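Local coordinates for outer membrane protein YopM (Yersinia pestis, PDB 1JL5) that serves as a leucine-rich repeat virulence effector that probably alters host cell physiology and promotes bacterial survival in host tissues, at residues A[293-298]-A[313-318]; A[300-305]-A[320-325]; A[333-338]-A[353-358]. One frame throughout, in Å; residues are numbered along the deposited sequence.

Interaction 1. Residues A[293-298]-A[313-318]; sequences SELPPN and CDLPPS. With CA (calcium ion), chain E.
The pyrrolidine ring of Pro316 presents its CB-CG-CD edge to 293-298: CB lies 3.2 Å from Pro296 O, while CD rests 3.7 Å from CB of Leu295. Along with the ring of Pro296, which is turned the other way onto Leu275 and Leu279, it belongs to the Leu-Pro pairs that recur from turn to turn of the leucine-rich repeat. The two segments have no regular secondary structure, yet run almost in the same direction, 4° apart, as equivalent pieces of successive coils.

Leu295 does most of the apolar work. With CG anti to its carbonyl carbon (chi1 -70°), the side chain reaches the next coil and lies alongside Leu315, CD1 to CD2 of Leu315 at 3.5 Å and both pointing the same way. Cys313 packs against the same leucine from the N-terminal side; its SG, which chi1 of 51° places between backbone N and carbonyl carbon, meets CG of Leu295 at 3.4 Å. At the other end Ser318 OG approaches Pro297 O at 2.9 Å, but Leu299 O is also within reach of its single proton.

Glu294 points away from this seam, to a calcium ion that Glu274 binds too. Its carboxylate is bidentate: OE1 stands 2.2 Å and OE2 2.4 Å from the calcium ion, and two waters join the shell.

Interaction 2. Residues A[300-305]-A[320-325]; sequences YYLNAS and EELNVS
Asn303 stacks its side-chain amide on that of Asn323, the two planes only 10° apart and both groups pointing the same way. They belong to parallel strands 301-303 and 321-323, neighbours in the parallel strand array that lines the concave side of a leucine-rich repeat solenoid. In each strand CG is anti to the backbone N (chi1 -173°), which sends the two amides out side by side. Each OD1 then bends back to accept from the backbone N two residues on, an Asx turn that shapes the exit from the strand; Asn303 OD1 takes Ser305 N and also Ser305 OG, the latter at 2.6 Å.

On the same face Tyr301 lies beside Glu321, whose OE1 meets the ring at its edge, in plane, 3.3 Å from CD1. Ring and carboxylate stand nearly upright to each other, 84° apart, and the other oxygen, OE2, pairs with Arg341 of the next strand. Asn303 ND2 donates to Tyr301 OH, tying the ring to the stacked amides.

The opposite face looks into the core. There Leu302 and Leu322 run side by side, CD2 of Leu302 3.5 Å from CD1 of Leu322. The strands are joined by backbone hydrogen bonds in parallel register, such as Leu302 N to Glu321 O at 2.8 Å and Ala304 N to Asn323 O at 2.6 Å. Tyr300 O accepts twice, from Glu320 N and Glu321 N.

A water ties the polar face together, donating to Glu321 OE2 at 2.6 Å and accepting from Asn323 ND2 at 2.9 Å.

Interaction 3. Residues A[333-338]-A[353-358]; sequences PALPPR and PELPQN
Segments 333-338 and 353-358 follow similar extended, proline-rich paths whose end-to-end directions differ by 20°, coming closest at CA of Pro337 and CA of Pro356, 4.5 Å apart. Leu335 is the side chain that carries most of the contact. Its CG stands anti to the carbonyl carbon (chi1 -60°), and so does that of Leu355, so the two lie alongside each other and point the same way; CD1 of Leu335 and CD2 of Leu355 are pressed to 3.4 Å, tighter than usual for carbons. Pro353 crosses Leu335 at about a right angle, bringing CB to 3.9 Å from Leu335 CG. Farther along, Pro356 sets CD 3.7 Å from CB of Leu335 and CB 3.3 Å from Pro336 O.

The polar link is a water, which accepts from Leu335 N at 2.8 Å and donates to Glu354 O at 2.5 Å, thus bridging the backbones where they stand farther apart. Leu335 and Leu355 also both touch Leu342 of strand 341-343, so the leucine pair faces the interior. Consecutive Leu-Pro segments stacked in this way, coil on coil, form the side of the solenoid away from the strands, as in the leucine-rich repeat fold of this bacterial family.

How the interactions relate
Along the chain the segments of interactions 1 and 2 alternate, whereas interaction 3 follows after both. Interaction 2 joins the strands of two successive coils, and interactions 1 and 3 each join the proline-rich loops of two successive coils, interaction 3 lying two coils further along. The centres of interactions 1 and 2 lie about 11 Å apart, and that of interaction 3 13 Å from each. The core connects them: Leu295 packs on Leu302, Leu315 on Leu322, and Leu315 also on Pro333. Arg338 of interaction 3 salt-bridges Glu320 of interaction 2 and hydrogen-bonds to Asn80 of a second subunit. All three contacts touch that subunit, so this stretch of coils also takes part in the tetramer.

Interaction 1. Residues A[293-298]-A[313-318]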
loop_
_atom_site.group_PDB
_atom_site.type_symbol
_atom_site.label_atom_id
_atom_site.label_comp_id
_atom_site.label_asym_id
_atom_site.label_seq_id
_atom_site.Cartn_x
_atom_site.Cartn_y
_atom_site.Cartn_z
ATOM N N SER A 293 -11.706 -28.791 2.670
ATOM C CA SER A 293 -11.972 -30.038 3.364
ATOM C C SER A 293 -10.699 -30.822 3.614
ATOM O O SER A 293 -10.584 -31.531 4.609
ATOM C CB SER A 293 -12.943 -30.881 2.541
ATOM O OG SER A 293 -12.410 -31.132 1.254
ATOM N N GLU A 294 -9.742 -30.684 2.707
ATOM C CA GLU A 294 -8.480 -31.396 2.821
ATOM C C GLU A 294 -7.311 -30.567 2.360
ATOM O O GLU A 294 -7.432 -29.710 1.484
ATOM C CB GLU A 294 -8.473 -32.652 1.955
ATOM C CG GLU A 294 -9.442 -33.726 2.318
ATOM C CD GLU A 294 -9.156 -34.986 1.537
ATOM O OE1 GLU A 294 -9.107 -34.908 0.288
ATOM O OE2 GLU A 294 -8.970 -36.041 2.178
ATOM N N LEU A 295 -6.161 -30.866 2.938
ATOM C CA LEU A 295 -4.940 -30.201 2.561
ATOM C C LEU A 295 -3.893 -31.279 2.452
ATOM O O LEU A 295 -3.886 -32.230 3.229
ATOM C CB LEU A 295 -4.542 -29.167 3.607
ATOM C CG LEU A 295 -5.482 -27.964 3.621
ATOM C CD1 LEU A 295 -5.047 -27.002 4.706
ATOM C CD2 LEU A 295 -5.468 -27.294 2.247
ATOM N N PRO A 296 -3.018 -31.171 1.452
ATOM C CA PRO A 296 -1.962 -32.163 1.267
ATOM C C PRO A 296 -1.210 -32.279 2.600
ATOM O O PRO A 296 -0.991 -31.282 3.285
ATOM C CB PRO A 296 -1.123 -31.547 0.156
ATOM C CG PRO A 296 -2.130 -30.802 -0.648
ATOM C CD PRO A 296 -2.964 -30.135 0.408
ATOM N N PRO A 297 -0.800 -33.496 2.975
ATOM C CA PRO A 297 -0.084 -33.743 4.230
ATOM C C PRO A 297 1.280 -33.079 4.351
ATOM O O PRO A 297 1.798 -32.917 5.452
ATOM C CB PRO A 297 0.018 -35.265 4.260
ATOM C CG PRO A 297 0.219 -35.582 2.819
ATOM C CD PRO A 297 -0.819 -34.710 2.141
ATOM N N ASN A 298 1.859 -32.700 3.219
ATOM C CA ASN A 298 3.172 -32.073 3.213
ATOM C C ASN A 298 3.119 -30.638 2.730
ATOM O O ASN A 298 4.133 -30.070 2.330
ATOM C CB ASN A 298 4.109 -32.873 2.316
ATOM C CG ASN A 298 4.045 -34.350 2.604
ATOM O OD1 ASN A 298 4.266 -34.776 3.737
ATOM N ND2 ASN A 298 3.727 -35.144 1.583
ATOM N N CYS A 313 -10.003 -27.219 7.177
ATOM C CA CYS A 313 -9.836 -28.571 7.665
ATOM C C CYS A 313 -8.579 -28.468 8.513
ATOM O O CYS A 313 -7.943 -27.414 8.561
ATOM C CB CYS A 313 -9.575 -29.502 6.496
ATOM S SG CYS A 313 -8.234 -28.877 5.468
ATOM N N ASP A 314 -8.215 -29.551 9.182
ATOM C CA ASP A 314 -7.015 -29.529 9.989
ATOM C C ASP A 314 -5.870 -29.193 9.061
ATOM O O ASP A 314 -5.875 -29.560 7.888
ATOM C CB ASP A 314 -6.775 -30.884 10.650
ATOM C CG ASP A 314 -7.834 -31.221 11.668
ATOM O OD1 ASP A 314 -8.201 -30.324 12.460
ATOM O OD2 ASP A 314 -8.294 -32.379 11.680
ATOM N N LEU A 315 -4.888 -28.483 9.589
ATOM C CA LEU A 315 -3.748 -28.096 8.792
ATOM C C LEU A 315 -2.652 -29.136 8.915
ATOM O O LEU A 315 -2.399 -29.661 9.996
ATOM C CB LEU A 315 -3.243 -26.738 9.263
ATOM C CG LEU A 315 -4.358 -25.690 9.281
ATOM C CD1 LEU A 315 -3.889 -24.444 10.006
ATOM C CD2 LEU A 315 -4.780 -25.385 7.847
ATOM N N PRO A 316 -1.997 -29.462 7.797
ATOM C CA PRO A 316 -0.925 -30.452 7.852
ATOM C C PRO A 316 0.185 -29.892 8.735
ATOM O O PRO A 316 0.502 -28.707 8.664
ATOM C CB PRO A 316 -0.509 -30.591 6.386
ATOM C CG PRO A 316 -0.828 -29.246 5.814
ATOM C CD PRO A 316 -2.162 -28.928 6.436
ATOM N N PRO A 317 0.771 -30.733 9.600
ATOM C CA PRO A 317 1.842 -30.261 10.481
ATOM C C PRO A 317 3.025 -29.678 9.715
ATOM O O PRO A 317 3.871 -29.003 10.283
ATOM C CB PRO A 317 2.206 -31.514 11.282
ATOM C CG PRO A 317 1.846 -32.629 10.353
ATOM C CD PRO A 317 0.525 -32.169 9.799
ATOM N N SER A 318 3.067 -29.932 8.416
ATOM C CA SER A 318 4.140 -29.429 7.570
ATOM C C SER A 318 3.925 -27.963 7.202
ATOM O O SER A 318 4.855 -27.268 6.784
ATOM C CB SER A 318 4.182 -30.237 6.287
ATOM O OG SER A 318 2.900 -30.222 5.684
HETATM CA CA CA E . -8.015 -36.782 0.106
HETATM O O HOH W 1 -10.541 -37.451 0.338
HETATM O O HOH W 2 -7.750 -39.126 -0.253
#

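Interaction 2. Residues A[300-305]-A[320-325]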
loop_
_atom_site.group_PDB
_atom_site.type_symbol
_atom_site.label_atom_id
_atom_site.label_comp_id
_atom_site.label_asym_id
_atom_site.label_seq_id
_atom_site.Cartn_x
_atom_site.Cartn_y
_atom_site.Cartn_z
ATOM N N TYR A 300 3.419 -26.912 2.576
ATOM C CA TYR A 300 4.211 -25.955 3.335
ATOM C C TYR A 300 3.501 -24.619 3.275
ATOM O O TYR A 300 3.469 -23.854 4.237
ATOM C CB TYR A 300 5.588 -25.736 2.715
ATOM C CG TYR A 300 6.547 -26.889 2.809
ATOM C CD1 TYR A 300 6.692 -27.609 3.995
ATOM C CD2 TYR A 300 7.366 -27.217 1.729
ATOM C CE1 TYR A 300 7.633 -28.625 4.102
ATOM C CE2 TYR A 300 8.304 -28.225 1.824
ATOM C CZ TYR A 300 8.436 -28.924 3.009
ATOM O OH TYR A 300 9.373 -29.918 3.092
ATOM N N TYR A 301 2.938 -24.349 2.110
ATOM C CA TYR A 301 2.289 -23.085 1.868
ATOM C C TYR A 301 0.877 -23.212 1.371
ATOM O O TYR A 301 0.595 -23.900 0.397
ATOM C CB TYR A 301 3.102 -22.301 0.847
ATOM C CG TYR A 301 2.470 -21.015 0.380
ATOM C CD1 TYR A 301 2.731 -19.810 1.030
ATOM C CD2 TYR A 301 1.647 -20.994 -0.743
ATOM C CE1 TYR A 301 2.193 -18.614 0.564
ATOM C CE2 TYR A 301 1.106 -19.805 -1.215
ATOM C CZ TYR A 301 1.386 -18.620 -0.560
ATOM O OH TYR A 301 0.873 -17.438 -1.047
ATOM N N LEU A 302 -0.016 -22.531 2.056
ATOM C CA LEU A 302 -1.384 -22.531 1.645
ATOM C C LEU A 302 -1.844 -21.097 1.620
ATOM O O LEU A 302 -1.791 -20.387 2.626
ATOM C CB LEU A 302 -2.268 -23.321 2.600
ATOM C CG LEU A 302 -3.755 -23.116 2.270
ATOM C CD1 LEU A 302 -4.035 -23.546 0.836
ATOM C CD2 LEU A 302 -4.618 -23.900 3.235
ATOM N N ASN A 303 -2.243 -20.657 0.442
ATOM C CA ASN A 303 -2.786 -19.331 0.318
ATOM C C ASN A 303 -4.193 -19.615 -0.169
ATOM O O ASN A 303 -4.389 -20.046 -1.305
ATOM C CB ASN A 303 -2.038 -18.501 -0.710
ATOM C CG ASN A 303 -2.500 -17.064 -0.718
ATOM O OD1 ASN A 303 -3.584 -16.752 -0.229
ATOM N ND2 ASN A 303 -1.686 -16.183 -1.276
ATOM N N ALA A 304 -5.159 -19.425 0.716
ATOM C CA ALA A 304 -6.559 -19.647 0.387
ATOM C C ALA A 304 -7.278 -18.346 0.704
ATOM O O ALA A 304 -8.476 -18.319 0.962
ATOM C CB ALA A 304 -7.119 -20.780 1.233
ATOM N N SER A 305 -6.521 -17.260 0.697
ATOM C CA SER A 305 -7.089 -15.961 0.998
ATOM C C SER A 305 -8.129 -15.566 -0.031
ATOM O O SER A 305 -8.110 -16.027 -1.174
ATOM C CB SER A 305 -5.990 -14.896 1.032
ATOM O OG SER A 305 -5.366 -14.798 -0.233
ATOM N N GLU A 320 3.843 -24.295 6.833
ATOM C CA GLU A 320 4.673 -23.230 7.347
ATOM C C GLU A 320 4.011 -21.893 7.109
ATOM O O GLU A 320 4.152 -20.966 7.892
ATOM C CB GLU A 320 6.034 -23.287 6.686
ATOM C CG GLU A 320 6.785 -24.512 7.123
ATOM C CD GLU A 320 8.150 -24.573 6.537
ATOM O OE1 GLU A 320 8.254 -24.576 5.292
ATOM O OE2 GLU A 320 9.116 -24.616 7.323
ATOM N N GLU A 321 3.285 -21.783 6.011
ATOM C CA GLU A 321 2.607 -20.538 5.759
ATOM C C GLU A 321 1.160 -20.794 5.447
ATOM O O GLU A 321 0.818 -21.571 4.555
ATOM C CB GLU A 321 3.241 -19.760 4.612
ATOM C CG GLU A 321 2.484 -18.468 4.351
ATOM C CD GLU A 321 3.250 -17.485 3.501
ATOM O OE1 GLU A 321 4.386 -17.799 3.092
ATOM O OE2 GLU A 321 2.704 -16.392 3.246
ATOM N N LEU A 322 0.310 -20.152 6.224
ATOM C CA LEU A 322 -1.104 -20.272 6.025
ATOM C C LEU A 322 -1.642 -18.888 5.790
ATOM O O LEU A 322 -1.564 -18.020 6.658
ATOM C CB LEU A 322 -1.788 -20.860 7.246
ATOM C CG LEU A 322 -3.309 -20.904 7.099
ATOM C CD1 LEU A 322 -3.672 -21.818 5.935
ATOM C CD2 LEU A 322 -3.943 -21.392 8.394
ATOM N N ASN A 323 -2.162 -18.674 4.595
ATOM C CA ASN A 323 -2.765 -17.404 4.291
ATOM C C ASN A 323 -4.207 -17.700 3.955
ATOM O O ASN A 323 -4.512 -18.255 2.901
ATOM C CB ASN A 323 -2.094 -16.725 3.105
ATOM C CG ASN A 323 -2.617 -15.330 2.889
ATOM O OD1 ASN A 323 -3.699 -14.993 3.371
ATOM N ND2 ASN A 323 -1.869 -14.511 2.164
ATOM N N VAL A 324 -5.092 -17.371 4.882
ATOM C CA VAL A 324 -6.515 -17.576 4.678
ATOM C C VAL A 324 -7.131 -16.214 4.903
ATOM O O VAL A 324 -8.277 -16.067 5.323
ATOM C CB VAL A 324 -7.084 -18.585 5.670
ATOM C CG1 VAL A 324 -6.551 -19.969 5.344
ATOM C CG2 VAL A 324 -6.711 -18.185 7.081
ATOM N N SER A 325 -6.322 -15.209 4.621
ATOM C CA SER A 325 -6.745 -13.838 4.765
ATOM C C SER A 325 -7.992 -13.616 3.940
ATOM O O SER A 325 -8.185 -14.225 2.887
ATOM C CB SER A 325 -5.656 -12.892 4.264
ATOM O OG SER A 325 -6.080 -11.552 4.410
HETATM O O HOH W 3 0.796 -15.451 1.792
#

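Interaction 3. Residues A[333-338]-A[353-358]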
loop_
_atom_site.group_PDB
_atom_site.type_symbol
_atom_site.label_atom_id
_atom_site.label_comp_id
_atom_site.label_asym_id
_atom_site.label_seq_id
_atom_site.Cartn_x
_atom_site.Cartn_y
_atom_site.Cartn_z
ATOM N N PRO A 333 -8.226 -23.591 12.522
ATOM C CA PRO A 333 -8.005 -24.882 13.167
ATOM C C PRO A 333 -6.711 -24.772 13.962
ATOM O O PRO A 333 -6.025 -23.745 13.899
ATOM C CB PRO A 333 -7.875 -25.839 11.987
ATOM C CG PRO A 333 -7.249 -24.979 10.943
ATOM C CD PRO A 333 -8.013 -23.683 11.070
ATOM N N ALA A 334 -6.383 -25.812 14.720
ATOM C CA ALA A 334 -5.156 -25.806 15.494
ATOM C C ALA A 334 -4.053 -25.468 14.507
ATOM O O ALA A 334 -4.028 -25.978 13.388
ATOM C CB ALA A 334 -4.914 -27.174 16.114
ATOM N N LEU A 335 -3.150 -24.590 14.906
ATOM C CA LEU A 335 -2.074 -24.209 14.023
ATOM C C LEU A 335 -0.937 -25.208 14.110
ATOM O O LEU A 335 -0.481 -25.552 15.196
ATOM C CB LEU A 335 -1.572 -22.818 14.387
ATOM C CG LEU A 335 -2.636 -21.730 14.292
ATOM C CD1 LEU A 335 -2.042 -20.405 14.731
ATOM C CD2 LEU A 335 -3.165 -21.656 12.863
ATOM N N PRO A 336 -0.476 -25.705 12.958
ATOM C CA PRO A 336 0.623 -26.666 12.992
ATOM C C PRO A 336 1.839 -26.024 13.650
ATOM O O PRO A 336 2.153 -24.864 13.388
ATOM C CB PRO A 336 0.844 -26.987 11.513
ATOM C CG PRO A 336 0.369 -25.752 10.811
ATOM C CD PRO A 336 -0.874 -25.399 11.575
ATOM N N PRO A 337 2.518 -26.757 14.546
ATOM C CA PRO A 337 3.695 -26.185 15.205
ATOM C C PRO A 337 4.781 -25.713 14.246
ATOM O O PRO A 337 5.643 -24.934 14.621
ATOM C CB PRO A 337 4.163 -27.308 16.143
ATOM C CG PRO A 337 3.491 -28.548 15.610
ATOM C CD PRO A 337 2.150 -28.043 15.161
ATOM N N ARG A 338 4.735 -26.174 13.006
ATOM C CA ARG A 338 5.729 -25.753 12.032
ATOM C C ARG A 338 5.330 -24.420 11.406
ATOM O O ARG A 338 6.142 -23.766 10.762
ATOM C CB ARG A 338 5.876 -26.800 10.925
ATOM C CG ARG A 338 7.294 -27.294 10.765
ATOM C CD ARG A 338 7.826 -27.104 9.363
ATOM N NE ARG A 338 7.984 -28.388 8.699
ATOM C CZ ARG A 338 8.612 -28.569 7.545
ATOM N NH1 ARG A 338 9.155 -27.543 6.902
ATOM N NH2 ARG A 338 8.697 -29.787 7.036
ATOM N N PRO A 353 -5.948 -19.235 17.134
ATOM C CA PRO A 353 -5.562 -20.406 17.924
ATOM C C PRO A 353 -4.191 -20.174 18.543
ATOM O O PRO A 353 -3.478 -19.242 18.161
ATOM C CB PRO A 353 -5.535 -21.530 16.889
ATOM C CG PRO A 353 -6.519 -21.072 15.854
ATOM C CD PRO A 353 -6.202 -19.606 15.733
ATOM N N GLU A 354 -3.825 -21.018 19.499
ATOM C CA GLU A 354 -2.526 -20.899 20.138
ATOM C C GLU A 354 -1.491 -20.886 19.029
ATOM O O GLU A 354 -1.483 -21.753 18.156
ATOM C CB GLU A 354 -2.279 -22.084 21.060
ATOM C CG GLU A 354 -0.980 -21.981 21.822
ATOM C CD GLU A 354 -0.816 -23.106 22.810
ATOM O OE1 GLU A 354 -0.723 -24.270 22.368
ATOM O OE2 GLU A 354 -0.787 -22.825 24.026
ATOM N N LEU A 355 -0.617 -19.896 19.060
ATOM C CA LEU A 355 0.393 -19.763 18.033
ATOM C C LEU A 355 1.564 -20.707 18.217
ATOM O O LEU A 355 2.063 -20.884 19.322
ATOM C CB LEU A 355 0.892 -18.323 17.998
ATOM C CG LEU A 355 -0.210 -17.307 17.686
ATOM C CD1 LEU A 355 0.364 -15.901 17.729
ATOM C CD2 LEU A 355 -0.804 -17.609 16.304
ATOM N N PRO A 356 2.012 -21.338 17.125
ATOM C CA PRO A 356 3.145 -22.257 17.223
ATOM C C PRO A 356 4.373 -21.445 17.621
ATOM O O PRO A 356 4.501 -20.279 17.250
ATOM C CB PRO A 356 3.234 -22.846 15.820
ATOM C CG PRO A 356 2.708 -21.739 14.954
ATOM C CD PRO A 356 1.524 -21.240 15.740
ATOM N N GLN A 357 5.271 -22.063 18.377
ATOM C CA GLN A 357 6.464 -21.391 18.874
ATOM C C GLN A 357 7.500 -20.926 17.865
ATOM O O GLN A 357 8.424 -20.205 18.224
ATOM C CB GLN A 357 7.134 -22.274 19.929
ATOM C CG GLN A 357 6.281 -22.443 21.171
ATOM C CD GLN A 357 5.760 -21.113 21.680
ATOM O OE1 GLN A 357 6.525 -20.163 21.859
ATOM N NE2 GLN A 357 4.452 -21.037 21.917
ATOM N N ASN A 358 7.365 -21.336 16.613
ATOM C CA ASN A 358 8.308 -20.921 15.578
ATOM C C ASN A 358 7.619 -19.948 14.620
ATOM O O ASN A 358 8.164 -19.609 13.568
ATOM C CB ASN A 358 8.814 -22.136 14.795
ATOM C CG ASN A 358 10.217 -22.552 15.192
ATOM O OD1 ASN A 358 11.203 -22.028 14.672
ATOM N ND2 ASN A 358 10.317 -23.496 16.124
HETATM O O HOH W 4 -2.980 -23.666 17.519
#